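Local coordinates for protein ketosynthase (Streptomyces sp. MSC090213JE08, PDB 6KXD) that probably extends acyl chains on an acyl carrier protein by decarboxylative condensation with malonyl-ACP, as the ketosynthase of a highly reducing type II polyketide synthase, at residues A323-G335 with H355-T367. Sequence-based numbering, arbitrary orientation.
Sequences APPRTVAVKSMLG and HGFIPPTINHRET
Ser332 and Thr361 pin the two segments together, each lending its hydroxyl to a backbone N-H of the other segment. The amide of Ile362 points almost straight at Ser332 OG (3.0 Å, 168°), while that hydroxyl donates to Ala329 O at 2.7 Å, close to the C=O axis. A small side chain with a two-way hydroxyl suits this buried position: OG sits between the backbone N and the carbonyl carbon (chi1 63°), from where it can accept from the Ile362 amide and donate to Ala329 O, which also takes the amide of Ser332. Replacing Ser332 by alanine removes the hydroxyl, and the Ile362 amide would probably lose its acceptor, while Ala329 O would keep the backbone amide but lose the hydroxyl. Thr361 OG1 accepts from Ala329 N at 3.0 Å and also bonds Val375 O, while its methyl CG2 rests against Ala329 CB.

Met333 crosses Pro360 at about a right angle. From CB the chain leads to CG, which lies 3.7 Å from Ile362 CD1 and also meets CG2 of the same isoleucine; SD comes next, beside Pro360 CD. The bend at chi3 (-81°) then brings CE, the tip, within 3.3 Å of Pro360 O, with Pro360 CD and Pro359 CB beside it, a flexible thioether fitting itself to rigid rings. Val328 lays CG1 against Ile358 CG2 (3.6 Å), and its branched side chain covers the buried Pro359 O. At the outer end Ile358 CD1 sits over the centre of the Arg326 guanidinium, 3.5 Å above its plane, so the flat group provides an apolar face to the isoleucine.

Strand 326-328 runs parallel to strand 297-299, whose Phe297 touches both Val328 and Ile358. The proline-rich 359-362 run thus crosses the connection from strand 326-328 into the short helix 331-334, within the C-terminal half of the thiolase-like ketosynthase fold.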
ATOM      1  N   ALA A 323      33.914   4.148   7.185  1.00 69.31           N
ATOM      2  CA  ALA A 323      34.178   3.838   5.753  1.00 70.32           C
ATOM      3  C   ALA A 323      32.985   3.124   5.103  1.00 70.05           C
ATOM      4  O   ALA A 323      33.099   1.988   4.632  1.00 71.68           O
ATOM      5  CB  ALA A 323      35.438   3.020   5.634  1.00 80.15           C
ATOM      6  N   PRO A 324      31.812   3.787   4.965  1.00 58.43           N
ATOM      7  CA  PRO A 324      30.671   3.173   4.290  1.00 64.79           C
ATOM      8  C   PRO A 324      30.921   2.972   2.797  1.00 63.14           C
ATOM      9  O   PRO A 324      31.819   3.577   2.218  1.00 59.64           O
ATOM     10  CB  PRO A 324      29.548   4.195   4.518  1.00 61.70           C
ATOM     11  CG  PRO A 324      30.283   5.519   4.594  1.00 60.97           C
ATOM     12  CD  PRO A 324      31.547   5.180   5.360  1.00 56.32           C
ATOM     13  N   PRO A 325      30.107   2.158   2.094  1.00 67.18           N
ATOM     14  CA  PRO A 325      30.285   1.984   0.657  1.00 59.11           C
ATOM     15  C   PRO A 325      29.882   3.284  -0.041  1.00 59.96           C
ATOM     16  O   PRO A 325      29.300   4.206   0.581  1.00 52.24           O
ATOM     17  CB  PRO A 325      29.363   0.810   0.305  1.00 66.31           C
ATOM     18  CG  PRO A 325      28.267   0.907   1.346  1.00 69.26           C
ATOM     19  CD  PRO A 325      28.937   1.422   2.608  1.00 66.20           C
ATOM     20  N   ARG A 326      30.216   3.360  -1.327  1.00 54.34           N
ATOM     21  CA  ARG A 326      29.764   4.441  -2.156  1.00 50.04           C
ATOM     22  C   ARG A 326      28.238   4.508  -2.071  1.00 50.63           C
ATOM     23  O   ARG A 326      27.589   3.482  -2.117  1.00 49.36           O
ATOM     24  CB  ARG A 326      30.211   4.228  -3.605  1.00 54.10           C
ATOM     25  CG  ARG A 326      31.672   4.593  -3.823  1.00 59.03           C
ATOM     26  CD  ARG A 326      32.236   4.095  -5.129  1.00 66.80           C
ATOM     27  NE  ARG A 326      32.444   2.660  -5.127  1.00 70.11           N
ATOM     28  CZ  ARG A 326      33.102   2.011  -6.081  1.00 79.61           C
ATOM     29  NH1 ARG A 326      33.678   2.702  -7.053  1.00 74.45           N
ATOM     30  NH2 ARG A 326      33.180   0.690  -6.064  1.00 78.49           N
ATOM     31  N   THR A 327      27.719   5.720  -1.956  1.00 50.76           N
ATOM     32  CA  THR A 327      26.344   5.976  -1.678  1.00 51.81           C
ATOM     33  C   THR A 327      25.868   7.017  -2.692  1.00 47.48           C
ATOM     34  O   THR A 327      26.213   8.168  -2.630  1.00 52.73           O
ATOM     35  CB  THR A 327      26.162   6.400  -0.212  1.00 45.56           C
ATOM     36  OG1 THR A 327      26.565   5.308   0.609  1.00 46.55           O
ATOM     37  CG2 THR A 327      24.747   6.836   0.103  1.00 53.87           C
ATOM     38  N   VAL A 328      25.004   6.577  -3.599  1.00 47.29           N
ATOM     39  CA  VAL A 328      24.553   7.361  -4.704  1.00 44.90           C
ATOM     40  C   VAL A 328      23.042   7.579  -4.614  1.00 52.81           C
ATOM     41  O   VAL A 328      22.321   6.772  -4.017  1.00 51.53           O
ATOM     42  CB  VAL A 328      24.920   6.665  -6.026  1.00 47.29           C
ATOM     43  CG1 VAL A 328      26.371   6.222  -6.015  1.00 49.84           C
ATOM     44  CG2 VAL A 328      24.010   5.491  -6.351  1.00 46.27           C
ATOM     45  N   ALA A 329      22.599   8.666  -5.240  1.00 49.12           N
ATOM     46  CA  ALA A 329      21.221   9.127  -5.215  1.00 47.25           C
ATOM     47  C   ALA A 329      20.681   9.262  -6.650  1.00 51.32           C
ATOM     48  O   ALA A 329      20.791  10.292  -7.279  1.00 45.07           O
ATOM     49  CB  ALA A 329      21.116  10.409  -4.441  1.00 47.44           C
ATOM     50  N   VAL A 330      19.976   8.216  -7.098  1.00 49.43           N
ATOM     51  CA  VAL A 330      19.283   8.131  -8.395  1.00 49.87           C
ATOM     52  C   VAL A 330      18.283   9.267  -8.581  1.00 46.20           C
ATOM     53  O   VAL A 330      18.039   9.703  -9.711  1.00 47.77           O
ATOM     54  CB  VAL A 330      18.615   6.741  -8.514  1.00 49.86           C
ATOM     55  CG1 VAL A 330      17.680   6.627  -9.710  1.00 60.70           C
ATOM     56  CG2 VAL A 330      19.666   5.650  -8.559  1.00 53.91           C
ATOM     57  N   LYS A 331      17.707   9.790  -7.485  1.00 45.77           N
ATOM     58  CA  LYS A 331      16.763  10.882  -7.565  1.00 46.15           C
ATOM     59  C   LYS A 331      17.436  12.175  -8.058  1.00 42.31           C
ATOM     60  O   LYS A 331      16.751  13.129  -8.415  1.00 45.61           O
ATOM     61  CB  LYS A 331      16.116  11.156  -6.203  1.00 48.82           C
ATOM     62  CG  LYS A 331      15.206  10.036  -5.698  1.00 42.78           C
ATOM     63  CD  LYS A 331      14.544  10.371  -4.397  1.00 48.11           C
ATOM     64  CE  LYS A 331      13.630   9.262  -3.915  1.00 47.46           C
ATOM     65  NZ  LYS A 331      14.408   8.054  -3.585  1.00 43.94           N
ATOM     66  N   SER A 332      18.766  12.198  -8.046  1.00 46.16           N
ATOM     67  CA  SER A 332      19.460  13.333  -8.629  1.00 50.39           C
ATOM     68  C   SER A 332      19.047  13.416 -10.102  1.00 54.89           C
ATOM     69  O   SER A 332      18.774  14.498 -10.571  1.00 49.51           O
ATOM     70  CB  SER A 332      20.934  13.231  -8.458  1.00 51.79           C
ATOM     71  OG  SER A 332      21.454  12.106  -9.137  1.00 45.02           O
ATOM     72  N   MET A 333      18.888  12.240 -10.744  1.00 48.45           N
ATOM     73  CA  MET A 333      18.483  12.156 -12.129  1.00 49.88           C
ATOM     74  C   MET A 333      16.953  12.108 -12.263  1.00 50.43           C
ATOM     75  O   MET A 333      16.371  12.868 -13.014  1.00 46.90           O
ATOM     76  CB  MET A 333      19.085  10.920 -12.786  1.00 49.46           C
ATOM     77  CG  MET A 333      20.581  10.974 -12.924  1.00 51.40           C
ATOM     78  SD  MET A 333      21.282   9.375 -13.407  1.00 52.19           S
ATOM     79  CE  MET A 333      21.328   8.528 -11.822  1.00 59.46           C
ATOM     80  N   LEU A 334      16.287  11.179 -11.553  1.00 49.86           N
ATOM     81  CA  LEU A 334      14.818  10.979 -11.720  1.00 49.43           C
ATOM     82  C   LEU A 334      13.989  12.076 -11.085  1.00 47.48           C
ATOM     83  O   LEU A 334      12.824  12.193 -11.366  1.00 56.77           O
ATOM     84  CB  LEU A 334      14.462   9.638 -11.093  1.00 47.84           C
ATOM     85  CG  LEU A 334      15.069   8.454 -11.818  1.00 51.42           C
ATOM     86  CD1 LEU A 334      14.653   7.149 -11.174  1.00 52.79           C
ATOM     87  CD2 LEU A 334      14.656   8.470 -13.278  1.00 51.53           C
ATOM     88  N   GLY A 335      14.579  12.848 -10.171  1.00 44.35           N
ATOM     89  CA  GLY A 335      13.763  13.566  -9.263  1.00 43.91           C
ATOM     90  C   GLY A 335      13.096  12.553  -8.334  1.00 40.77           C
ATOM     91  O   GLY A 335      13.474  11.367  -8.304  1.00 46.69           O
ATOM     92  N   HIS A 355      25.362  -4.764 -15.389  1.00 52.58           N
ATOM     93  CA  HIS A 355      26.172  -4.029 -16.368  1.00 55.20           C
ATOM     94  C   HIS A 355      27.470  -3.497 -15.740  1.00 56.58           C
ATOM     95  O   HIS A 355      28.246  -2.859 -16.427  1.00 60.97           O
ATOM     96  CB  HIS A 355      25.343  -2.914 -17.021  1.00 57.21           C
ATOM     97  CG  HIS A 355      24.242  -3.462 -17.858  1.00 67.63           C
ATOM     98  ND1 HIS A 355      24.490  -4.119 -19.048  1.00 63.21           N
ATOM     99  CD2 HIS A 355      22.907  -3.551 -17.641  1.00 63.36           C
ATOM    100  CE1 HIS A 355      23.346  -4.550 -19.547  1.00 62.27           C
ATOM    101  NE2 HIS A 355      22.367  -4.208 -18.708  1.00 61.20           N
ATOM    102  N   GLY A 356      27.708  -3.793 -14.456  1.00 61.02           N
ATOM    103  CA  GLY A 356      28.962  -3.480 -13.780  1.00 59.25           C
ATOM    104  C   GLY A 356      29.214  -1.981 -13.758  1.00 64.92           C
ATOM    105  O   GLY A 356      30.310  -1.523 -14.047  1.00 59.48           O
ATOM    106  N   PHE A 357      28.187  -1.204 -13.388  1.00 61.31           N
ATOM    107  CA  PHE A 357      28.351   0.238 -13.193  1.00 59.75           C
ATOM    108  C   PHE A 357      27.634   0.724 -11.928  1.00 60.55           C
ATOM    109  O   PHE A 357      26.800   0.041 -11.364  1.00 59.31           O
ATOM    110  CB  PHE A 357      27.846   1.011 -14.402  1.00 60.12           C
ATOM    111  CG  PHE A 357      26.352   1.157 -14.486  1.00 59.71           C
ATOM    112  CD1 PHE A 357      25.719   2.263 -13.943  1.00 54.82           C
ATOM    113  CD2 PHE A 357      25.592   0.215 -15.154  1.00 60.70           C
ATOM    114  CE1 PHE A 357      24.346   2.408 -14.050  1.00 56.28           C
ATOM    115  CE2 PHE A 357      24.221   0.374 -15.278  1.00 53.81           C
ATOM    116  CZ  PHE A 357      23.601   1.460 -14.706  1.00 54.25           C
ATOM    117  N   ILE A 358      28.004   1.934 -11.513  1.00 58.49           N
ATOM    118  CA  ILE A 358      27.404   2.613 -10.410  1.00 54.42           C
ATOM    119  C   ILE A 358      26.912   3.943 -10.945  1.00 56.84           C
ATOM    120  O   ILE A 358      27.703   4.760 -11.434  1.00 59.72           O
ATOM    121  CB  ILE A 358      28.373   2.803  -9.231  1.00 54.18           C
ATOM    122  CG1 ILE A 358      28.936   1.485  -8.712  1.00 52.76           C
ATOM    123  CG2 ILE A 358      27.678   3.580  -8.119  1.00 58.74           C
ATOM    124  CD1 ILE A 358      29.978   1.692  -7.646  1.00 53.74           C
ATOM    125  N   PRO A 359      25.582   4.188 -10.908  1.00 54.89           N
ATOM    126  CA  PRO A 359      25.016   5.382 -11.500  1.00 49.05           C
ATOM    127  C   PRO A 359      25.403   6.547 -10.612  1.00 54.31           C
ATOM    128  O   PRO A 359      25.632   6.352  -9.413  1.00 54.17           O
ATOM    129  CB  PRO A 359      23.508   5.126 -11.489  1.00 54.08           C
ATOM    130  CG  PRO A 359      23.309   4.204 -10.312  1.00 54.29           C
ATOM    131  CD  PRO A 359      24.551   3.338 -10.293  1.00 55.01           C
ATOM    132  N   PRO A 360      25.468   7.769 -11.182  1.00 50.58           N
ATOM    133  CA  PRO A 360      25.974   8.929 -10.453  1.00 56.16           C
ATOM    134  C   PRO A 360      24.933   9.683  -9.630  1.00 53.48           C
ATOM    135  O   PRO A 360      23.737   9.681  -9.970  1.00 50.74           O
ATOM    136  CB  PRO A 360      26.426   9.895 -11.559  1.00 51.38           C
ATOM    137  CG  PRO A 360      25.528   9.549 -12.733  1.00 51.49           C
ATOM    138  CD  PRO A 360      25.136   8.088 -12.579  1.00 54.56           C
ATOM    139  N   THR A 361      25.438  10.380  -8.604  1.00 53.66           N
ATOM    140  CA  THR A 361      24.748  11.495  -8.006  1.00 51.66           C
ATOM    141  C   THR A 361      25.141  12.756  -8.785  1.00 56.16           C
ATOM    142  O   THR A 361      26.270  13.258  -8.626  1.00 56.06           O
ATOM    143  CB  THR A 361      25.091  11.633  -6.518  1.00 49.62           C
ATOM    144  OG1 THR A 361      25.037  10.343  -5.917  1.00 52.81           O
ATOM    145  CG2 THR A 361      24.195  12.630  -5.819  1.00 55.27           C
ATOM    146  N   ILE A 362      24.217  13.257  -9.611  1.00 51.97           N
ATOM    147  CA  ILE A 362      24.465  14.354 -10.525  1.00 52.54           C
ATOM    148  C   ILE A 362      24.133  15.676  -9.821  1.00 58.88           C
ATOM    149  O   ILE A 362      23.741  15.682  -8.668  1.00 54.20           O
ATOM    150  CB  ILE A 362      23.679  14.153 -11.839  1.00 53.84           C
ATOM    151  CG1 ILE A 362      22.179  14.466 -11.706  1.00 49.08           C
ATOM    152  CG2 ILE A 362      23.935  12.762 -12.365  1.00 52.16           C
ATOM    153  CD1 ILE A 362      21.431  14.588 -13.040  1.00 51.19           C
ATOM    154  N   ASN A 363      24.364  16.789 -10.525  1.00 52.72           N
ATOM    155  CA  ASN A 363      24.243  18.141 -10.001  1.00 57.59           C
ATOM    156  C   ASN A 363      25.080  18.297  -8.715  1.00 50.72           C
ATOM    157  O   ASN A 363      24.735  19.093  -7.837  1.00 57.21           O
ATOM    158  CB  ASN A 363      22.777  18.528  -9.767  1.00 57.42           C
ATOM    159  CG  ASN A 363      21.863  18.179 -10.924  1.00 61.89           C
ATOM    160  OD1 ASN A 363      22.237  18.367 -12.073  1.00 60.29           O
ATOM    161  ND2 ASN A 363      20.675  17.661 -10.636  1.00 58.48           N
ATOM    162  N   HIS A 364      26.164  17.530  -8.594  1.00 48.14           N
ATOM    163  CA  HIS A 364      26.982  17.527  -7.392  1.00 58.47           C
ATOM    164  C   HIS A 364      28.133  18.529  -7.535  1.00 61.01           C
ATOM    165  O   HIS A 364      29.078  18.290  -8.331  1.00 63.43           O
ATOM    166  CB  HIS A 364      27.519  16.133  -7.078  1.00 55.52           C
ATOM    167  CG  HIS A 364      27.933  15.988  -5.645  1.00 58.17           C
ATOM    168  ND1 HIS A 364      27.012  16.039  -4.614  1.00 60.37           N
ATOM    169  CD2 HIS A 364      29.141  15.815  -5.060  1.00 62.79           C
ATOM    170  CE1 HIS A 364      27.638  15.882  -3.465  1.00 60.89           C
ATOM    171  NE2 HIS A 364      28.937  15.729  -3.707  1.00 65.32           N
ATOM    172  N   ARG A 365      28.035  19.620  -6.767  1.00 56.16           N
ATOM    173  CA  ARG A 365      29.087  20.665  -6.693  1.00 61.96           C
ATOM    174  C   ARG A 365      30.076  20.306  -5.584  1.00 64.69           C
ATOM    175  O   ARG A 365      31.248  20.194  -5.829  1.00 70.87           O
ATOM    176  CB  ARG A 365      28.474  22.040  -6.437  1.00 65.24           C
ATOM    177  CG  ARG A 365      27.792  22.629  -7.659  1.00 66.83           C
ATOM    178  CD  ARG A 365      26.405  23.138  -7.350  1.00 77.30           C
ATOM    179  NE  ARG A 365      26.286  24.553  -7.012  1.00 75.25           N
ATOM    180  CZ  ARG A 365      25.418  25.036  -6.128  1.00 80.81           C
ATOM    181  NH1 ARG A 365      25.058  24.313  -5.079  1.00 79.44           N
ATOM    182  NH2 ARG A 365      24.877  26.227  -6.324  1.00 86.08           N
ATOM    183  N   GLU A 366      29.557  20.062  -4.380  1.00 69.43           N
ATOM    184  CA  GLU A 366      30.373  19.913  -3.192  1.00 57.17           C
ATOM    185  C   GLU A 366      29.636  19.060  -2.152  1.00 58.46           C
ATOM    186  O   GLU A 366      28.523  19.410  -1.777  1.00 60.02           O
ATOM    187  CB  GLU A 366      30.608  21.317  -2.648  1.00 63.48           C
ATOM    188  CG  GLU A 366      31.507  21.349  -1.432  1.00 64.82           C
ATOM    189  CD  GLU A 366      31.576  22.714  -0.760  1.00 70.17           C
ATOM    190  OE1 GLU A 366      30.890  23.673  -1.220  1.00 70.99           O
ATOM    191  OE2 GLU A 366      32.305  22.810   0.230  1.00 64.93           O
ATOM    192  N   THR A 367      30.278  17.990  -1.676  1.00 59.09           N
ATOM    193  CA  THR A 367      29.692  17.065  -0.728  1.00 59.61           C
ATOM    194  C   THR A 367      29.488  17.825   0.586  1.00 65.94           C
ATOM    195  O   THR A 367      30.368  18.569   1.038  1.00 55.91           O
ATOM    196  CB  THR A 367      30.535  15.785  -0.611  1.00 64.55           C
ATOM    197  OG1 THR A 367      30.669  15.209  -1.911  1.00 56.86           O
ATOM    198  CG2 THR A 367      29.922  14.732   0.285  1.00 64.45           C
TER